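Local coordinates for protein PbICP-C (Plasmodium berghei, PDB 3PNR) that probably inhibits cysteine peptidases, as a falstatin-family inhibitor domain of a malaria parasite, at residues D77-N82 with K160-Y165; Q39-T44 with N178-Y183. All blocks are in the same frame, centred on the assembly; numbering follows the deposited sequence.

Interaction 1 of 2, residues D77-N82 with K160-Y165; sequences DEPIIN and KYYIVY. With CD (cadmium ion), chain F.
Pro79 and Glu78 lie together over one face of the Tyr162 ring, a worked example of how a loop without regular structure can be seated on a sheet by an aromatic side chain. Pro79 CD stands 3.9 Å from the ring centroid and Glu78 CA 3.7 Å, both displaced toward the rim, and each makes a CH-pi contact. The side chain of Tyr162 starts toward the loop, and with CG opposite the carbonyl carbon (chi1 -74°) the ring comes under Glu78 and Pro79. Beyond its backbone, Glu78 extends its chain past the phenol end, CB lying 3.8 Å from Tyr162 OH. The proline ring also reaches the next residue on this face of the strand: Pro79 CG is 3.8 Å from Val164 CG2, the two side chains passing alongside each other, running opposite ways. Val164 turns its other methyl to Ile81, and the pair meet tip to tip, Ile81 CD1 to Val164 CG1 at 4.1 Å. Further out, Phe86 packs on Ile81, while Tyr183 meets the Tyr162 ring with the planes about 40° apart. The side chain of Asp77 starts away from the strand, and its carboxylate binds a cadmium ion unevenly, OD1 at 2.2 Å and OD2 at 2.7 Å. His75 ND1 and a water join it in a surface metal site just after edge strand 68-75 of a two-sheet beta-sandwich, probably the immunoglobulin-like fold of chagasin-family inhibitors.

Interaction 2 of 2, residues Q39-T44 with N178-Y183; sequences QTNQET and NTKIIY
Glu43 and Lys180 are cross-strand neighbours in a parallel pairing of beta-strands, the edge strand 41-49 lying beside 178-186 in a mixed sheet. Their side chains lean across one another on the same face of the sheet: Glu43 runs out extended, whereas Lys180 bends about its CB-CG bond and again near its end, bringing NZ to OE1 in a 2.7 Å salt bridge met nearly along the C-O axis. Farther along this face, Asn41 and Asn178 set their amide planes almost perpendicular, 86° apart. Asn41 ND2 gives a 2.8 Å bond to Asn178 OD1; the acceptor lies in the amide plane of the donor, but the donor stands above the acceptor's carbonyl plane. The same ND2 also bonds Gln39 O, which fixes the rotation of the Asn41 amide, its CG being folded between the backbone N and carbonyl carbon (chi1 65°). Asn178 OD1 receives a second bond from Ser37 N. On the other face Ile181 lies between the side chains of Gln42 and Thr44, and Thr179, on the same face as Ile181, bonds Ser166 OG through its hydroxyl. The backbone pairing is uneven: Thr179 N to Asn41 O is nearly straight at 166°, yet the bond from Glu43 N to Thr179 O is weak. Beyond it the chains are joined again where Ile181 N meets Glu43 O at 3.1 Å, from above the carbonyl plane.

Overall arrangement
The two contacts hold one sheet together and attach a loop to it. Interaction 2 lies within the sheet, pairing edge strand 41-49 with 178-186 through backbone bonds, a salt bridge and amides; interaction 1 lays a loop over strand 159-168, chiefly through apolar and CH-pi packing. Both are partly buried: the strand side chains Val164, Thr179 and Ile181 lie inside, while Asp77, Glu78, Gln42 and Thr44 are exposed. Their centres are 10 Å apart, and strands 159-168 and 178-186 are antiparallel neighbours, with backbone N of Lys180 and Ile182 probably bonded to the backbone O of Tyr165 and Ile163 respectively. Ile81 bridges the two sites by touching Gln42 and Thr179.

Interaction 1 of 2, residues D77-N82 with K160-Y165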
loop_
_atom_site.group_PDB
_atom_site.type_symbol
_atom_site.label_atom_id
_atom_site.label_comp_id
_atom_site.label_asym_id
_atom_site.label_seq_id
_atom_site.Cartn_x
_atom_site.Cartn_y
_atom_site.Cartn_z
ATOM N N ASP B 77 22.224 22.161 -17.109
ATOM C CA ASP B 77 23.275 21.745 -16.183
ATOM C C ASP B 77 23.091 20.293 -15.752
ATOM O O ASP B 77 21.968 19.848 -15.507
ATOM C CB ASP B 77 23.258 22.629 -14.931
ATOM C CG ASP B 77 21.930 22.562 -14.186
ATOM O OD1 ASP B 77 20.893 22.871 -14.813
ATOM O OD2 ASP B 77 21.923 22.198 -12.985
ATOM N N GLU B 78 24.194 19.559 -15.659
ATOM C CA GLU B 78 24.165 18.241 -15.042
ATOM C C GLU B 78 23.638 18.420 -13.622
ATOM O O GLU B 78 24.237 19.144 -12.824
ATOM C CB GLU B 78 25.562 17.629 -15.012
ATOM C CG GLU B 78 25.622 16.244 -14.398
ATOM C CD GLU B 78 27.039 15.709 -14.313
ATOM O OE1 GLU B 78 27.941 16.470 -13.893
ATOM O OE2 GLU B 78 27.252 14.527 -14.669
ATOM N N PRO B 79 22.506 17.762 -13.307
ATOM C CA PRO B 79 21.782 17.992 -12.052
ATOM C C PRO B 79 22.416 17.281 -10.853
ATOM O O PRO B 79 22.846 16.128 -10.952
ATOM C CB PRO B 79 20.390 17.401 -12.334
ATOM C CG PRO B 79 20.418 16.923 -13.779
ATOM C CD PRO B 79 21.855 16.723 -14.119
ATOM N N ILE B 80 22.474 17.977 -9.725
ATOM C CA ILE B 80 22.928 17.368 -8.484
ATOM C C ILE B 80 21.697 16.879 -7.724
ATOM O O ILE B 80 20.812 17.667 -7.392
ATOM C CB ILE B 80 23.758 18.359 -7.629
ATOM C CG1 ILE B 80 24.537 17.616 -6.542
ATOM C CG2 ILE B 80 22.872 19.447 -7.030
ATOM C CD1 ILE B 80 25.654 16.747 -7.080
ATOM N N ILE B 81 21.632 15.576 -7.469
ATOM C CA ILE B 81 20.423 14.969 -6.911
ATOM C C ILE B 81 20.389 14.963 -5.388
ATOM O O ILE B 81 21.196 14.288 -4.749
ATOM C CB ILE B 81 20.242 13.519 -7.399
ATOM C CG1 ILE B 81 20.213 13.472 -8.926
ATOM C CG2 ILE B 81 18.966 12.926 -6.834
ATOM C CD1 ILE B 81 19.203 14.410 -9.535
ATOM N N ASN B 82 19.447 15.707 -4.812
ATOM C CA ASN B 82 19.216 15.651 -3.372
ATOM C C ASN B 82 17.757 15.368 -2.999
ATOM O O ASN B 82 16.912 16.263 -3.062
ATOM C CB ASN B 82 19.701 16.923 -2.680
ATOM C CG ASN B 82 19.809 16.754 -1.175
ATOM O OD1 ASN B 82 19.984 15.637 -0.676
ATOM N ND2 ASN B 82 19.699 17.857 -0.441
ATOM N N LYS B 160 21.185 19.593 -25.654
ATOM C CA LYS B 160 21.391 18.546 -24.657
ATOM C C LYS B 160 20.505 18.818 -23.448
ATOM O O LYS B 160 20.484 19.932 -22.919
ATOM C CB LYS B 160 22.856 18.478 -24.227
ATOM C CG LYS B 160 23.815 18.108 -25.339
ATOM C CD LYS B 160 23.428 16.790 -25.985
ATOM C CE LYS B 160 24.458 16.370 -27.023
ATOM N NZ LYS B 160 24.760 17.467 -27.991
ATOM N N TYR B 161 19.771 17.801 -23.013
ATOM C CA TYR B 161 18.801 17.977 -21.940
ATOM C C TYR B 161 18.909 16.894 -20.869
ATOM O O TYR B 161 18.963 15.700 -21.179
ATOM C CB TYR B 161 17.382 18.010 -22.514
ATOM C CG TYR B 161 17.197 19.004 -23.642
ATOM C CD1 TYR B 161 16.909 20.336 -23.381
ATOM C CD2 TYR B 161 17.306 18.606 -24.969
ATOM C CE1 TYR B 161 16.737 21.244 -24.406
ATOM C CE2 TYR B 161 17.135 19.510 -26.004
ATOM C CZ TYR B 161 16.852 20.826 -25.714
ATOM O OH TYR B 161 16.683 21.730 -26.735
ATOM N N TYR B 162 18.954 17.326 -19.609
ATOM C CA TYR B 162 18.905 16.418 -18.465
ATOM C C TYR B 162 17.479 16.338 -17.935
ATOM O O TYR B 162 16.986 17.285 -17.312
ATOM C CB TYR B 162 19.840 16.892 -17.346
ATOM C CG TYR B 162 21.301 16.664 -17.629
ATOM C CD1 TYR B 162 21.855 15.395 -17.528
ATOM C CD2 TYR B 162 22.128 17.716 -17.996
ATOM C CE1 TYR B 162 23.190 15.180 -17.784
ATOM C CE2 TYR B 162 23.462 17.511 -18.254
ATOM C CZ TYR B 162 23.991 16.240 -18.147
ATOM O OH TYR B 162 25.328 16.031 -18.407
ATOM N N ILE B 163 16.822 15.212 -18.197
ATOM C CA ILE B 163 15.469 14.965 -17.708
ATOM C C ILE B 163 15.514 14.080 -16.466
ATOM O O ILE B 163 16.080 12.985 -16.497
ATOM C CB ILE B 163 14.614 14.275 -18.780
ATOM C CG1 ILE B 163 14.772 15.003 -20.117
ATOM C CG2 ILE B 163 13.161 14.219 -18.342
ATOM C CD1 ILE B 163 13.790 14.564 -21.172
ATOM N N VAL B 164 14.924 14.553 -15.373
ATOM C CA VAL B 164 15.030 13.834 -14.101
ATOM C C VAL B 164 13.718 13.214 -13.606
ATOM O O VAL B 164 12.704 13.893 -13.441
ATOM C CB VAL B 164 15.639 14.716 -13.006
ATOM C CG1 VAL B 164 15.805 13.921 -11.726
ATOM C CG2 VAL B 164 16.975 15.267 -13.467
ATOM N N TYR B 165 13.750 11.908 -13.390
ATOM C CA TYR B 165 12.617 11.197 -12.817
ATOM C C TYR B 165 13.048 10.580 -11.503
ATOM O O TYR B 165 14.217 10.222 -11.326
ATOM C CB TYR B 165 12.174 10.070 -13.737
ATOM C CG TYR B 165 11.662 10.507 -15.083
ATOM C CD1 TYR B 165 10.366 10.978 -15.231
ATOM C CD2 TYR B 165 12.466 10.422 -16.214
ATOM C CE1 TYR B 165 9.885 11.366 -16.462
ATOM C CE2 TYR B 165 11.995 10.807 -17.456
ATOM C CZ TYR B 165 10.701 11.279 -17.572
ATOM O OH TYR B 165 10.217 11.664 -18.799
HETATM CD CD CD F . 19.417 23.091 -13.161
HETATM O O HOH W 1 17.177 24.215 -13.416
#

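Interaction 2 of 2, residues Q39-T44 with N178-Y183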
loop_
_atom_site.group_PDB
_atom_site.type_symbol
_atom_site.label_atom_id
_atom_site.label_comp_id
_atom_site.label_asym_id
_atom_site.label_seq_id
_atom_site.Cartn_x
_atom_site.Cartn_y
_atom_site.Cartn_z
ATOM N N GLN B 39 18.086 0.647 -1.619
ATOM C CA GLN B 39 18.966 1.745 -1.265
ATOM C C GLN B 39 18.777 2.889 -2.250
ATOM O O GLN B 39 18.539 2.677 -3.442
ATOM C CB GLN B 39 20.423 1.291 -1.260
ATOM C CG GLN B 39 20.686 0.074 -0.394
ATOM C CD GLN B 39 21.984 -0.619 -0.758
ATOM O OE1 GLN B 39 22.923 0.016 -1.243
ATOM N NE2 GLN B 39 22.045 -1.929 -0.529
ATOM N N THR B 40 18.866 4.105 -1.732
ATOM C CA THR B 40 18.809 5.305 -2.545
ATOM C C THR B 40 19.892 5.276 -3.612
ATOM O O THR B 40 21.063 5.035 -3.311
ATOM C CB THR B 40 19.018 6.543 -1.669
ATOM O OG1 THR B 40 17.967 6.616 -0.695
ATOM C CG2 THR B 40 19.027 7.805 -2.516
ATOM N N ASN B 41 19.504 5.520 -4.860
ATOM C CA ASN B 41 20.459 5.465 -5.962
ATOM C C ASN B 41 20.120 6.337 -7.165
ATOM O O ASN B 41 19.031 6.902 -7.269
ATOM C CB ASN B 41 20.663 4.024 -6.422
ATOM C CG ASN B 41 19.419 3.428 -7.024
ATOM O OD1 ASN B 41 19.246 3.433 -8.239
ATOM N ND2 ASN B 41 18.536 2.913 -6.177
ATOM N N GLN B 42 21.077 6.408 -8.082
ATOM C CA GLN B 42 20.994 7.252 -9.261
ATOM C C GLN B 42 21.310 6.387 -10.478
ATOM O O GLN B 42 21.995 5.369 -10.362
ATOM C CB GLN B 42 22.026 8.368 -9.132
ATOM C CG GLN B 42 21.807 9.565 -10.017
ATOM C CD GLN B 42 22.661 10.752 -9.588
ATOM O OE1 GLN B 42 22.971 10.918 -8.402
ATOM N NE2 GLN B 42 23.042 11.587 -10.553
ATOM N N GLU B 43 20.805 6.778 -11.642
ATOM C CA GLU B 43 21.091 6.050 -12.874
ATOM C C GLU B 43 20.913 6.974 -14.067
ATOM O O GLU B 43 19.789 7.277 -14.462
ATOM C CB GLU B 43 20.183 4.819 -13.012
ATOM C CG GLU B 43 20.435 3.966 -14.261
ATOM C CD GLU B 43 19.462 2.795 -14.395
ATOM O OE1 GLU B 43 18.572 2.660 -13.530
ATOM O OE2 GLU B 43 19.577 2.007 -15.362
ATOM N N THR B 44 22.021 7.440 -14.634
ATOM C CA THR B 44 21.937 8.226 -15.857
ATOM C C THR B 44 21.907 7.300 -17.062
ATOM O O THR B 44 22.477 6.207 -17.044
ATOM C CB THR B 44 23.087 9.232 -16.007
ATOM O OG1 THR B 44 23.151 10.067 -14.847
ATOM C CG2 THR B 44 22.850 10.110 -17.230
ATOM N N ASN B 178 14.874 6.012 -5.898
ATOM C CA ASN B 178 15.541 5.597 -7.130
ATOM C C ASN B 178 15.380 6.677 -8.199
ATOM O O ASN B 178 14.279 6.899 -8.715
ATOM C CB ASN B 178 14.961 4.281 -7.661
ATOM C CG ASN B 178 15.337 3.078 -6.812
ATOM O OD1 ASN B 178 16.028 2.171 -7.277
ATOM N ND2 ASN B 178 14.871 3.055 -5.567
ATOM N N THR B 179 16.481 7.336 -8.546
ATOM C CA THR B 179 16.426 8.469 -9.456
ATOM C C THR B 179 16.946 8.106 -10.837
ATOM O O THR B 179 17.992 7.466 -10.965
ATOM C CB THR B 179 17.214 9.638 -8.883
ATOM O OG1 THR B 179 16.791 9.863 -7.528
ATOM C CG2 THR B 179 16.999 10.894 -9.711
ATOM N N LYS B 180 16.195 8.491 -11.866
ATOM C CA LYS B 180 16.599 8.260 -13.250
ATOM C C LYS B 180 16.818 9.571 -14.001
ATOM O O LYS B 180 15.869 10.315 -14.252
ATOM C CB LYS B 180 15.565 7.424 -14.005
ATOM C CG LYS B 180 15.172 6.114 -13.334
ATOM C CD LYS B 180 16.362 5.230 -12.985
ATOM C CE LYS B 180 15.900 3.806 -12.682
ATOM N NZ LYS B 180 16.697 3.175 -11.590
ATOM N N ILE B 181 18.074 9.845 -14.346
ATOM C CA ILE B 181 18.407 10.948 -15.240
ATOM C C ILE B 181 18.521 10.458 -16.679
ATOM O O ILE B 181 19.321 9.577 -16.983
ATOM C CB ILE B 181 19.748 11.572 -14.874
ATOM C CG1 ILE B 181 19.778 11.926 -13.386
ATOM C CG2 ILE B 181 20.026 12.783 -15.774
ATOM C CD1 ILE B 181 21.141 11.778 -12.759
ATOM N N ILE B 182 17.710 11.026 -17.560
ATOM C CA ILE B 182 17.839 10.760 -18.985
ATOM C C ILE B 182 18.635 11.894 -19.602
ATOM O O ILE B 182 18.247 13.063 -19.496
ATOM C CB ILE B 182 16.477 10.698 -19.687
ATOM C CG1 ILE B 182 15.496 9.866 -18.866
ATOM C CG2 ILE B 182 16.634 10.144 -21.091
ATOM C CD1 ILE B 182 16.105 8.603 -18.326
ATOM N N TYR B 183 19.758 11.551 -20.226
ATOM C CA TYR B 183 20.554 12.535 -20.945
ATOM C C TYR B 183 20.225 12.479 -22.435
ATOM O O TYR B 183 20.767 11.659 -23.173
ATOM C CB TYR B 183 22.044 12.317 -20.711
ATOM C CG TYR B 183 22.886 13.397 -21.335
ATOM C CD1 TYR B 183 22.770 14.718 -20.920
ATOM C CD2 TYR B 183 23.789 13.102 -22.347
ATOM C CE1 TYR B 183 23.532 15.716 -21.491
ATOM C CE2 TYR B 183 24.558 14.093 -22.926
ATOM C CZ TYR B 183 24.427 15.399 -22.495
ATOM O OH TYR B 183 25.195 16.389 -23.071
#